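Side-chain contacts in ribosome inactivating type 1 protein (Iris hollandica, PDB 3MVG), which belongs to the type 1 ribosome-inactivating proteins, single-chain plant proteins that inactivate ribosomes: residues 198-201 against 202-205; 233-236 against 237-241; 12-15 against 16-20; 178-181 against 182-186. All blocks are in the same frame, centred on the assembly; numbering follows the deposited sequence.

Along the chain the order is contact 3, contact 4, contact 1, contact 2, with no overlap. Contact 3 opens helix 13-27, and contact 4 is the turn between strands 176-177 and 184-185; their centres lie about 14 Å apart and they touch, R13 N bonding D178 OD2 and T12 packing on D178 and I183. Contact 1 joins helices 192-199 and 201-210. Contact 2, about 13 Å from it between centres, is where strand 229-234 passes into helix 235-240. Contact 4 lies about 33 Å, centre to centre, from both contact 1 and contact 2. Contacts 2, 3 and 4 all reach the second subunit, whereas contact 1 stays within its own chain.

Contact 1 of 4, residues 198-201 against 202-205; sequences QTNW and QTLS
W201 and S205, one turn apart, make the tight side of this contact. The carbonyl W201 O receives S205 N at 2.9 Å and the hydroxyl S205 OG at 2.9 Å, and the two donors come from opposite faces of the carbonyl plane, the hydroxyl 40° out of it. With chi1 -72° the hydroxyl sits beside its own backbone N, which turns it back to that oxygen; from there it also lies over one face of the indole, 3.6 Å from W201 NE1 and offset toward the rim. The indole N-H goes to L246 O, and S205 OG also bonds L248 N. L204 N meets N200 O at 2.9 Å, nearly straight on.

The other side is wetter. N200 and T203 run alongside each other, yet N200 OD1 and T203 OG1 are 4.1 Å apart and are joined by a water, while N200 ND2 turns back to D196 O. One water bridges T199 O and the first-turn T203 N; another accepts from Q202 N and bonds T199 O only weakly. This is a helix-helix junction: N200 leaves helix 192-199 and takes the N-cap position of helix 201-210 without a side-chain capping bond.

Contact 2 of 4, residues 233-236 against 237-241; sequences SDVE and KARTF
E236 O is gripped by T240 from one turn on: T240 N donates to it at 2.8 Å, tilted 20° from the carbonyl plane, and the hydroxyl T240 OG1 stands 2.9 Å from the same oxygen. That hydroxyl is also 2.7 Å from E236 OE2, and its one proton could go to either oxygen. The carboxylate arrives there because the E236 chain is bent at chi2 (-90°), folding it back over the helix; T240 OG1 has a further bond from N175 ND2 of the second subunit.

D234 caps the start of the helix. Its OD2 accepts K237 N at 2.8 Å with an N-H...O angle of 160°, met nearly along the C-O axis, while OD1 forms a salt bridge with R215, which holds the carboxylate at both oxygens. The R239 side chain lies almost square across that of E236: R239 NH2 approaches E236 CG to 3.8 Å and E236 CA lies over one guanidinium face, but the charged ends are 5.4 Å apart from E236 OE2 to R239 NH2. R239 NE instead bonds N175 of the second subunit.

The N-cap thus marks the passage from strand 229-234 into helix 235-240, with V235 and A238 packed on F216 of strand 215-223.

Contact 3 of 4, residues 12-15 against 16-20; sequences TRRS and YSDFL
Y16 N bonds T12 O at 3.1 Å across the first turn, T12 being the N-cap of helix 13-27. The capping bonds are reciprocal: S15 N donates to T12 OG1 at 3.0 Å, and T12 N donates to S15 OG at 3.0 Å with an N-H...O angle of 171°, a capping box. With chi1 72°, S15 OG stands between its own N and carbonyl carbon, from where it can face back to T12.

Backbone bonds continue the helix: S17 N to R13 O, D18 N to R14 O at 2.8 Å and F19 N to S15 O.

Of the charged groups, R14 and D18 slant past each other one turn apart, guanidinium and carboxylate planes 64° apart. R14 NH2 lies 4.5 Å from D18 OD2, but the oxygen is well out of the guanidinium plane, so this is charge proximity without a bond. The salt bridge of R14 NE is intermolecular, to D18 of the second subunit.

The Y16 ring has L20 CG over one face, 4.1 Å above its plane, and its hydroxyl bonds L158 O. Y16 also rests on strand 176-177 and on helix 166-173, where S17 OG bonds E169, and F19 meets F6 of strand 3-7.

Contact 4 of 4, residues 178-181 against 182-186; sequences DQVT and PIRYD
V180 covers one face of the R184 guanidinium: V180 CG2 stands over its centre, 3.7 Å from R184 CZ, while V180 CG1 is 3.7 Å from R184 NH1. The two side chains run roughly perpendicular, and the bend at chi3 (-73°) of R184 folds its planar end across the valine. R184 NH1 forms a salt bridge with D35 of the second subunit. V180 CG2 also approaches P182 O at 3.4 Å.

The peptide before P182 is cis, and the backbone angles of T181 and P182 fit a type VIb beta turn over V180-I183, with the CA atoms of T181 and P182 only 3.0 Å apart. No classical hydrogen bond joins the two segments; they meet through packing and a CA-H...O contact from I183 CA to V180 O (3.5 Å, 128° at the hydrogen), and I183 CG2 lies 3.9 Å from D178 CA. D178 turns its carboxylate the other way, where OD2 accepts R13 N.

Both the loop (Q179) and the strand end (R184, and weakly D186) reach the second subunit. The turn closes a two-stranded antiparallel beta hairpin, strands 176-177 and 184-185, paired by backbone hydrogen bonds between R184 and I177, with D186 and N175 bonded just beyond.

Contact 1 of 4, residues 198-201 against 202-205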
loop_
_atom_site.group_PDB
_atom_site.type_symbol
_atom_site.label_atom_id
_atom_site.label_comp_id
_atom_site.label_asym_id
_atom_site.label_seq_id
_atom_site.Cartn_x
_atom_site.Cartn_y
_atom_site.Cartn_z
ATOM N N GLN A 198 14.403 5.600 -1.745
ATOM C CA GLN A 198 14.509 6.668 -2.735
ATOM C C GLN A 198 15.885 6.685 -3.396
ATOM O O GLN A 198 15.995 6.806 -4.612
ATOM C CB GLN A 198 14.232 8.035 -2.098
ATOM C CG GLN A 198 12.819 8.213 -1.570
ATOM C CD GLN A 198 12.667 9.473 -0.740
ATOM O OE1 GLN A 198 13.634 10.193 -0.491
ATOM N NE2 GLN A 198 11.453 9.748 -0.308
ATOM N N THR A 199 16.935 6.565 -2.577
ATOM C CA THR A 199 18.328 6.577 -3.048
ATOM C C THR A 199 18.637 5.433 -4.017
ATOM O O THR A 199 19.504 5.561 -4.883
ATOM C CB THR A 199 19.299 6.501 -1.833
ATOM O OG1 THR A 199 19.011 7.566 -0.918
ATOM C CG2 THR A 199 20.765 6.564 -2.252
ATOM N N ASN A 200 17.918 4.323 -3.868
ATOM C CA ASN A 200 18.205 3.108 -4.619
ATOM C C ASN A 200 17.315 2.853 -5.825
ATOM O O ASN A 200 17.323 1.751 -6.379
ATOM C CB ASN A 200 18.207 1.902 -3.678
ATOM C CG ASN A 200 19.516 1.765 -2.942
ATOM O OD1 ASN A 200 20.500 1.266 -3.502
ATOM N ND2 ASN A 200 19.559 2.247 -1.707
ATOM N N TRP A 201 16.578 3.873 -6.259
ATOM C CA TRP A 201 15.659 3.693 -7.377
ATOM C C TRP A 201 16.352 3.273 -8.667
ATOM O O TRP A 201 15.917 2.325 -9.315
ATOM C CB TRP A 201 14.825 4.944 -7.604
ATOM C CG TRP A 201 13.826 4.785 -8.713
ATOM C CD1 TRP A 201 12.793 3.882 -8.776
ATOM C CD2 TRP A 201 13.777 5.540 -9.925
ATOM N NE1 TRP A 201 12.100 4.049 -9.950
ATOM C CE2 TRP A 201 12.684 5.059 -10.671
ATOM C CE3 TRP A 201 14.543 6.594 -10.440
ATOM C CZ2 TRP A 201 12.333 5.598 -11.905
ATOM C CZ3 TRP A 201 14.199 7.124 -11.661
ATOM C CH2 TRP A 201 13.100 6.630 -12.388
ATOM N N GLN A 202 17.425 3.967 -9.036
ATOM C CA GLN A 202 18.161 3.597 -10.242
ATOM C C GLN A 202 18.745 2.183 -10.124
ATOM O O GLN A 202 18.610 1.370 -11.044
ATOM C CB GLN A 202 19.252 4.618 -10.596
ATOM C CG GLN A 202 20.178 4.104 -11.699
ATOM C CD GLN A 202 21.061 5.158 -12.329
ATOM O OE1 GLN A 202 21.944 4.829 -13.125
ATOM N NE2 GLN A 202 20.815 6.419 -12.016
ATOM N N THR A 203 19.352 1.883 -8.977
ATOM C CA THR A 203 19.963 0.581 -8.754
ATOM C C THR A 203 18.933 -0.540 -8.882
ATOM O O THR A 203 19.170 -1.531 -9.582
ATOM C CB THR A 203 20.675 0.534 -7.392
ATOM O OG1 THR A 203 21.764 1.465 -7.409
ATOM C CG2 THR A 203 21.215 -0.856 -7.092
ATOM N N LEU A 204 17.787 -0.380 -8.222
ATOM C CA LEU A 204 16.730 -1.372 -8.304
ATOM C C LEU A 204 16.202 -1.489 -9.735
ATOM O O LEU A 204 15.961 -2.601 -10.225
ATOM C CB LEU A 204 15.595 -1.041 -7.325
ATOM C CG LEU A 204 15.905 -1.248 -5.832
ATOM C CD1 LEU A 204 14.903 -0.507 -4.956
ATOM C CD2 LEU A 204 15.958 -2.733 -5.452
ATOM N N SER A 205 16.029 -0.347 -10.401
ATOM C CA SER A 205 15.519 -0.319 -11.773
ATOM C C SER A 205 16.429 -1.121 -12.694
ATOM O O SER A 205 15.957 -1.927 -13.502
ATOM C CB SER A 205 15.428 1.117 -12.294
ATOM O OG SER A 205 14.361 1.843 -11.677
HETATM O O HOH W 1 20.257 4.070 -7.199
HETATM O O HOH W 2 18.241 6.522 -7.877
HETATM O O HOH W 3 22.247 2.716 -5.092
#

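Contact 2 of 4, residues 233-236 against 237-241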
loop_
_atom_site.group_PDB
_atom_site.type_symbol
_atom_site.label_atom_id
_atom_site.label_comp_id
_atom_site.label_asym_id
_atom_site.label_seq_id
_atom_site.Cartn_x
_atom_site.Cartn_y
_atom_site.Cartn_z
ATOM N N SER A 233 16.841 -9.469 -3.676
ATOM C CA SER A 233 17.633 -10.358 -4.531
ATOM C C SER A 233 16.922 -10.783 -5.807
ATOM O O SER A 233 17.500 -11.473 -6.642
ATOM C CB SER A 233 18.041 -11.611 -3.755
ATOM O OG SER A 233 18.863 -11.272 -2.660
ATOM N N ASP A 234 15.665 -10.392 -5.966
ATOM C CA ASP A 234 14.910 -10.802 -7.146
ATOM C C ASP A 234 13.833 -9.789 -7.521
ATOM O O ASP A 234 13.479 -8.913 -6.713
ATOM C CB ASP A 234 14.336 -12.222 -6.986
ATOM C CG ASP A 234 13.413 -12.352 -5.806
ATOM O OD1 ASP A 234 13.750 -13.089 -4.859
ATOM O OD2 ASP A 234 12.345 -11.720 -5.809
ATOM N N VAL A 235 13.322 -9.908 -8.741
ATOM C CA VAL A 235 12.335 -8.968 -9.252
ATOM C C VAL A 235 11.044 -8.983 -8.444
ATOM O O VAL A 235 10.480 -7.927 -8.147
ATOM C CB VAL A 235 11.993 -9.249 -10.715
ATOM C CG1 VAL A 235 10.943 -8.270 -11.169
ATOM C CG2 VAL A 235 13.235 -9.148 -11.572
ATOM N N GLU A 236 10.577 -10.175 -8.080
ATOM C CA GLU A 236 9.321 -10.295 -7.356
ATOM C C GLU A 236 9.394 -9.532 -6.036
ATOM O O GLU A 236 8.455 -8.820 -5.687
ATOM C CB GLU A 236 8.917 -11.757 -7.160
ATOM C CG GLU A 236 7.593 -11.925 -6.422
ATOM C CD GLU A 236 7.776 -12.013 -4.916
ATOM O OE1 GLU A 236 8.545 -12.882 -4.461
ATOM O OE2 GLU A 236 7.154 -11.220 -4.180
ATOM N N LYS A 237 10.511 -9.649 -5.323
ATOM C CA LYS A 237 10.672 -8.919 -4.071
ATOM C C LYS A 237 10.695 -7.404 -4.308
ATOM O O LYS A 237 10.087 -6.642 -3.556
ATOM C CB LYS A 237 11.923 -9.374 -3.307
ATOM C CG LYS A 237 12.035 -8.760 -1.923
ATOM C CD LYS A 237 12.882 -9.581 -0.980
ATOM C CE LYS A 237 12.837 -9.002 0.421
ATOM N NZ LYS A 237 13.809 -9.659 1.338
ATOM N N ALA A 238 11.378 -6.969 -5.361
ATOM C CA ALA A 238 11.393 -5.544 -5.713
ATOM C C ALA A 238 9.980 -5.019 -5.974
ATOM O O ALA A 238 9.605 -3.948 -5.481
ATOM C CB ALA A 238 12.286 -5.307 -6.920
ATOM N N ARG A 239 9.206 -5.775 -6.745
ATOM C CA ARG A 239 7.835 -5.384 -7.058
ATOM C C ARG A 239 6.931 -5.452 -5.828
ATOM O O ARG A 239 6.086 -4.574 -5.618
ATOM C CB ARG A 239 7.286 -6.257 -8.194
ATOM C CG ARG A 239 5.958 -5.751 -8.783
ATOM C CD ARG A 239 5.448 -6.628 -9.934
ATOM N NE ARG A 239 5.232 -7.983 -9.450
ATOM C CZ ARG A 239 5.904 -9.056 -9.843
ATOM N NH1 ARG A 239 6.794 -8.992 -10.828
ATOM N NH2 ARG A 239 5.649 -10.213 -9.256
ATOM N N THR A 240 7.101 -6.486 -5.008
ATOM C CA THR A 240 6.173 -6.775 -3.906
ATOM C C THR A 240 6.514 -6.033 -2.615
ATOM O O THR A 240 5.643 -5.407 -2.007
ATOM C CB THR A 240 6.120 -8.288 -3.616
ATOM O OG1 THR A 240 5.702 -8.973 -4.798
ATOM C CG2 THR A 240 5.151 -8.617 -2.500
ATOM N N PHE A 241 7.769 -6.133 -2.189
ATOM C CA PHE A 241 8.208 -5.544 -0.930
ATOM C C PHE A 241 8.477 -4.051 -1.077
ATOM O O PHE A 241 7.982 -3.247 -0.295
ATOM C CB PHE A 241 9.447 -6.291 -0.416
ATOM C CG PHE A 241 10.009 -5.740 0.865
ATOM C CD1 PHE A 241 9.561 -6.209 2.094
ATOM C CD2 PHE A 241 11.001 -4.769 0.844
ATOM C CE1 PHE A 241 10.088 -5.704 3.286
ATOM C CE2 PHE A 241 11.531 -4.260 2.027
ATOM C CZ PHE A 241 11.071 -4.728 3.246
#

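Contact 3 of 4, residues 12-15 against 16-20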
loop_
_atom_site.group_PDB
_atom_site.type_symbol
_atom_site.label_atom_id
_atom_site.label_comp_id
_atom_site.label_asym_id
_atom_site.label_seq_id
_atom_site.Cartn_x
_atom_site.Cartn_y
_atom_site.Cartn_z
ATOM N N THR A 12 -9.330 11.551 -0.535
ATOM C CA THR A 12 -9.513 10.257 0.099
ATOM C C THR A 12 -8.324 9.365 -0.289
ATOM O O THR A 12 -7.523 9.736 -1.164
ATOM C CB THR A 12 -10.812 9.591 -0.392
ATOM O OG1 THR A 12 -10.722 9.399 -1.807
ATOM C CG2 THR A 12 -12.046 10.444 -0.059
ATOM N N ARG A 13 -8.203 8.204 0.350
ATOM C CA ARG A 13 -7.171 7.240 -0.032
ATOM C C ARG A 13 -7.311 6.915 -1.517
ATOM O O ARG A 13 -6.324 6.903 -2.262
ATOM C CB ARG A 13 -7.269 5.965 0.810
ATOM C CG ARG A 13 -7.160 6.188 2.310
ATOM C CD ARG A 13 -7.285 4.868 3.080
ATOM N NE ARG A 13 -7.984 5.023 4.357
ATOM C CZ ARG A 13 -7.441 4.799 5.551
ATOM N NH1 ARG A 13 -6.181 4.400 5.655
ATOM N NH2 ARG A 13 -8.160 4.971 6.651
ATOM N N ARG A 14 -8.552 6.684 -1.943
ATOM C CA ARG A 14 -8.869 6.321 -3.315
ATOM C C ARG A 14 -8.509 7.422 -4.310
ATOM O O ARG A 14 -7.922 7.138 -5.352
ATOM C CB ARG A 14 -10.360 5.980 -3.398
ATOM C CG ARG A 14 -10.791 5.143 -4.590
ATOM C CD ARG A 14 -12.252 4.742 -4.360
ATOM N NE ARG A 14 -12.764 3.750 -5.302
ATOM C CZ ARG A 14 -13.532 4.030 -6.351
ATOM N NH1 ARG A 14 -13.950 3.050 -7.139
ATOM N NH2 ARG A 14 -13.882 5.286 -6.619
ATOM N N SER A 15 -8.836 8.677 -4.000
ATOM C CA SER A 15 -8.548 9.765 -4.936
ATOM C C SER A 15 -7.045 10.007 -5.100
ATOM O O SER A 15 -6.579 10.285 -6.207
ATOM C CB SER A 15 -9.285 11.067 -4.591
ATOM O OG SER A 15 -8.763 11.709 -3.434
ATOM N N TYR A 16 -6.296 9.878 -4.011
ATOM C CA TYR A 16 -4.848 10.041 -4.082
ATOM C C TYR A 16 -4.235 8.893 -4.890
ATOM O O TYR A 16 -3.413 9.112 -5.780
ATOM C CB TYR A 16 -4.252 10.136 -2.679
ATOM C CG TYR A 16 -2.753 10.308 -2.697
ATOM C CD1 TYR A 16 -2.170 11.499 -3.124
ATOM C CD2 TYR A 16 -1.919 9.270 -2.306
ATOM C CE1 TYR A 16 -0.778 11.647 -3.153
ATOM C CE2 TYR A 16 -0.535 9.406 -2.327
ATOM C CZ TYR A 16 0.021 10.594 -2.745
ATOM O OH TYR A 16 1.400 10.699 -2.756
ATOM N N SER A 17 -4.654 7.667 -4.607
ATOM C CA SER A 17 -4.146 6.517 -5.349
ATOM C C SER A 17 -4.546 6.550 -6.823
ATOM O O SER A 17 -3.745 6.173 -7.688
ATOM C CB SER A 17 -4.609 5.231 -4.693
ATOM O OG SER A 17 -3.961 5.073 -3.455
ATOM N N ASP A 18 -5.765 6.997 -7.125
ATOM C CA ASP A 18 -6.191 7.137 -8.513
ATOM C C ASP A 18 -5.326 8.148 -9.256
ATOM O O ASP A 18 -4.945 7.924 -10.409
ATOM C CB ASP A 18 -7.668 7.553 -8.593
ATOM C CG ASP A 18 -8.637 6.396 -8.332
ATOM O OD1 ASP A 18 -8.214 5.225 -8.271
ATOM O OD2 ASP A 18 -9.849 6.665 -8.195
ATOM N N PHE A 19 -5.038 9.272 -8.605
ATOM C CA PHE A 19 -4.138 10.274 -9.159
ATOM C C PHE A 19 -2.778 9.662 -9.522
ATOM O O PHE A 19 -2.312 9.803 -10.642
ATOM C CB PHE A 19 -4.000 11.447 -8.178
ATOM C CG PHE A 19 -2.734 12.249 -8.346
ATOM C CD1 PHE A 19 -2.459 12.911 -9.537
ATOM C CD2 PHE A 19 -1.832 12.362 -7.305
ATOM C CE1 PHE A 19 -1.289 13.659 -9.700
ATOM C CE2 PHE A 19 -0.661 13.110 -7.455
ATOM C CZ PHE A 19 -0.392 13.759 -8.656
ATOM N N LEU A 20 -2.169 8.962 -8.578
ATOM C CA LEU A 20 -0.853 8.386 -8.826
ATOM C C LEU A 20 -0.893 7.346 -9.925
ATOM O O LEU A 20 0.048 7.244 -10.707
ATOM C CB LEU A 20 -0.275 7.777 -7.552
ATOM C CG LEU A 20 0.097 8.771 -6.450
ATOM C CD1 LEU A 20 0.673 7.990 -5.298
ATOM C CD2 LEU A 20 1.111 9.808 -6.930
#

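Contact 4 of 4, residues 178-181 against 182-186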
loop_
_atom_site.group_PDB
_atom_site.type_symbol
_atom_site.label_atom_id
_atom_site.label_comp_id
_atom_site.label_asym_id
_atom_site.label_seq_id
_atom_site.Cartn_x
_atom_site.Cartn_y
_atom_site.Cartn_z
ATOM N N ASP A 178 -10.080 8.561 6.022
ATOM C CA ASP A 178 -11.264 8.984 5.294
ATOM C C ASP A 178 -12.535 8.254 5.702
ATOM O O ASP A 178 -13.570 8.434 5.076
ATOM C CB ASP A 178 -11.035 8.939 3.770
ATOM C CG ASP A 178 -10.746 7.542 3.248
ATOM O OD1 ASP A 178 -10.985 6.538 3.960
ATOM O OD2 ASP A 178 -10.266 7.459 2.098
ATOM N N GLN A 179 -12.454 7.447 6.756
ATOM C CA GLN A 179 -13.660 6.792 7.268
ATOM C C GLN A 179 -14.301 7.536 8.435
ATOM O O GLN A 179 -15.322 7.102 8.978
ATOM C CB GLN A 179 -13.416 5.315 7.561
ATOM C CG GLN A 179 -13.144 4.492 6.290
ATOM C CD GLN A 179 -14.121 4.763 5.139
ATOM O OE1 GLN A 179 -13.703 5.039 4.009
ATOM N NE2 GLN A 179 -15.417 4.684 5.422
ATOM N N VAL A 180 -13.702 8.663 8.806
ATOM C CA VAL A 180 -14.282 9.577 9.792
ATOM C C VAL A 180 -14.777 10.839 9.072
ATOM O O VAL A 180 -14.336 11.140 7.958
ATOM C CB VAL A 180 -13.268 9.925 10.920
ATOM C CG1 VAL A 180 -12.848 8.661 11.689
ATOM C CG2 VAL A 180 -12.046 10.652 10.363
ATOM N N THR A 181 -15.709 11.562 9.695
ATOM C CA THR A 181 -16.216 12.816 9.136
ATOM C C THR A 181 -16.102 13.941 10.175
ATOM O O THR A 181 -16.606 13.795 11.295
ATOM C CB THR A 181 -17.674 12.670 8.628
ATOM O OG1 THR A 181 -17.774 11.497 7.814
ATOM C CG2 THR A 181 -18.088 13.883 7.796
ATOM N N PRO A 182 -15.407 15.047 9.830
ATOM C CA PRO A 182 -14.676 15.277 8.573
ATOM C C PRO A 182 -13.473 14.346 8.409
ATOM O O PRO A 182 -12.966 13.813 9.394
ATOM C CB PRO A 182 -14.181 16.721 8.713
ATOM C CG PRO A 182 -14.133 16.961 10.179
ATOM C CD PRO A 182 -15.298 16.208 10.733
ATOM N N ILE A 183 -13.030 14.171 7.164
ATOM C CA ILE A 183 -11.828 13.393 6.871
ATOM C C ILE A 183 -10.662 14.014 7.629
ATOM O O ILE A 183 -10.549 15.238 7.715
ATOM C CB ILE A 183 -11.537 13.364 5.351
ATOM C CG1 ILE A 183 -12.670 12.654 4.601
ATOM C CG2 ILE A 183 -10.197 12.693 5.054
ATOM C CD1 ILE A 183 -12.663 12.863 3.099
ATOM N N ARG A 184 -9.828 13.175 8.224
ATOM C CA ARG A 184 -8.626 13.655 8.897
ATOM C C ARG A 184 -7.382 13.276 8.110
ATOM O O ARG A 184 -7.346 12.229 7.460
ATOM C CB ARG A 184 -8.538 13.129 10.331
ATOM C CG ARG A 184 -9.690 13.608 11.211
ATOM C CD ARG A 184 -9.391 13.471 12.694
ATOM N NE ARG A 184 -9.431 12.086 13.148
ATOM C CZ ARG A 184 -10.513 11.487 13.639
ATOM N NH1 ARG A 184 -10.449 10.223 14.032
ATOM N NH2 ARG A 184 -11.661 12.147 13.737
ATOM N N TYR A 185 -6.369 14.133 8.185
ATOM C CA TYR A 185 -5.116 13.931 7.459
ATOM C C TYR A 185 -3.926 13.966 8.394
ATOM O O TYR A 185 -3.534 15.034 8.872
ATOM C CB TYR A 185 -4.952 15.015 6.392
ATOM C CG TYR A 185 -6.081 15.038 5.401
ATOM C CD1 TYR A 185 -7.074 16.019 5.466
ATOM C CD2 TYR A 185 -6.184 14.057 4.415
ATOM C CE1 TYR A 185 -8.126 16.030 4.571
ATOM C CE2 TYR A 185 -7.224 14.059 3.512
ATOM C CZ TYR A 185 -8.200 15.046 3.598
ATOM O OH TYR A 185 -9.241 15.059 2.708
ATOM N N ASP A 186 -3.346 12.807 8.659
ATOM C CA ASP A 186 -2.215 12.714 9.570
ATOM C C ASP A 186 -0.895 12.837 8.818
ATOM O O ASP A 186 -0.840 12.633 7.606
ATOM C CB ASP A 186 -2.250 11.385 10.324
ATOM C CG ASP A 186 -3.461 11.248 11.227
ATOM O OD1 ASP A 186 -4.057 12.270 11.633
ATOM O OD2 ASP A 186 -3.820 10.090 11.542
#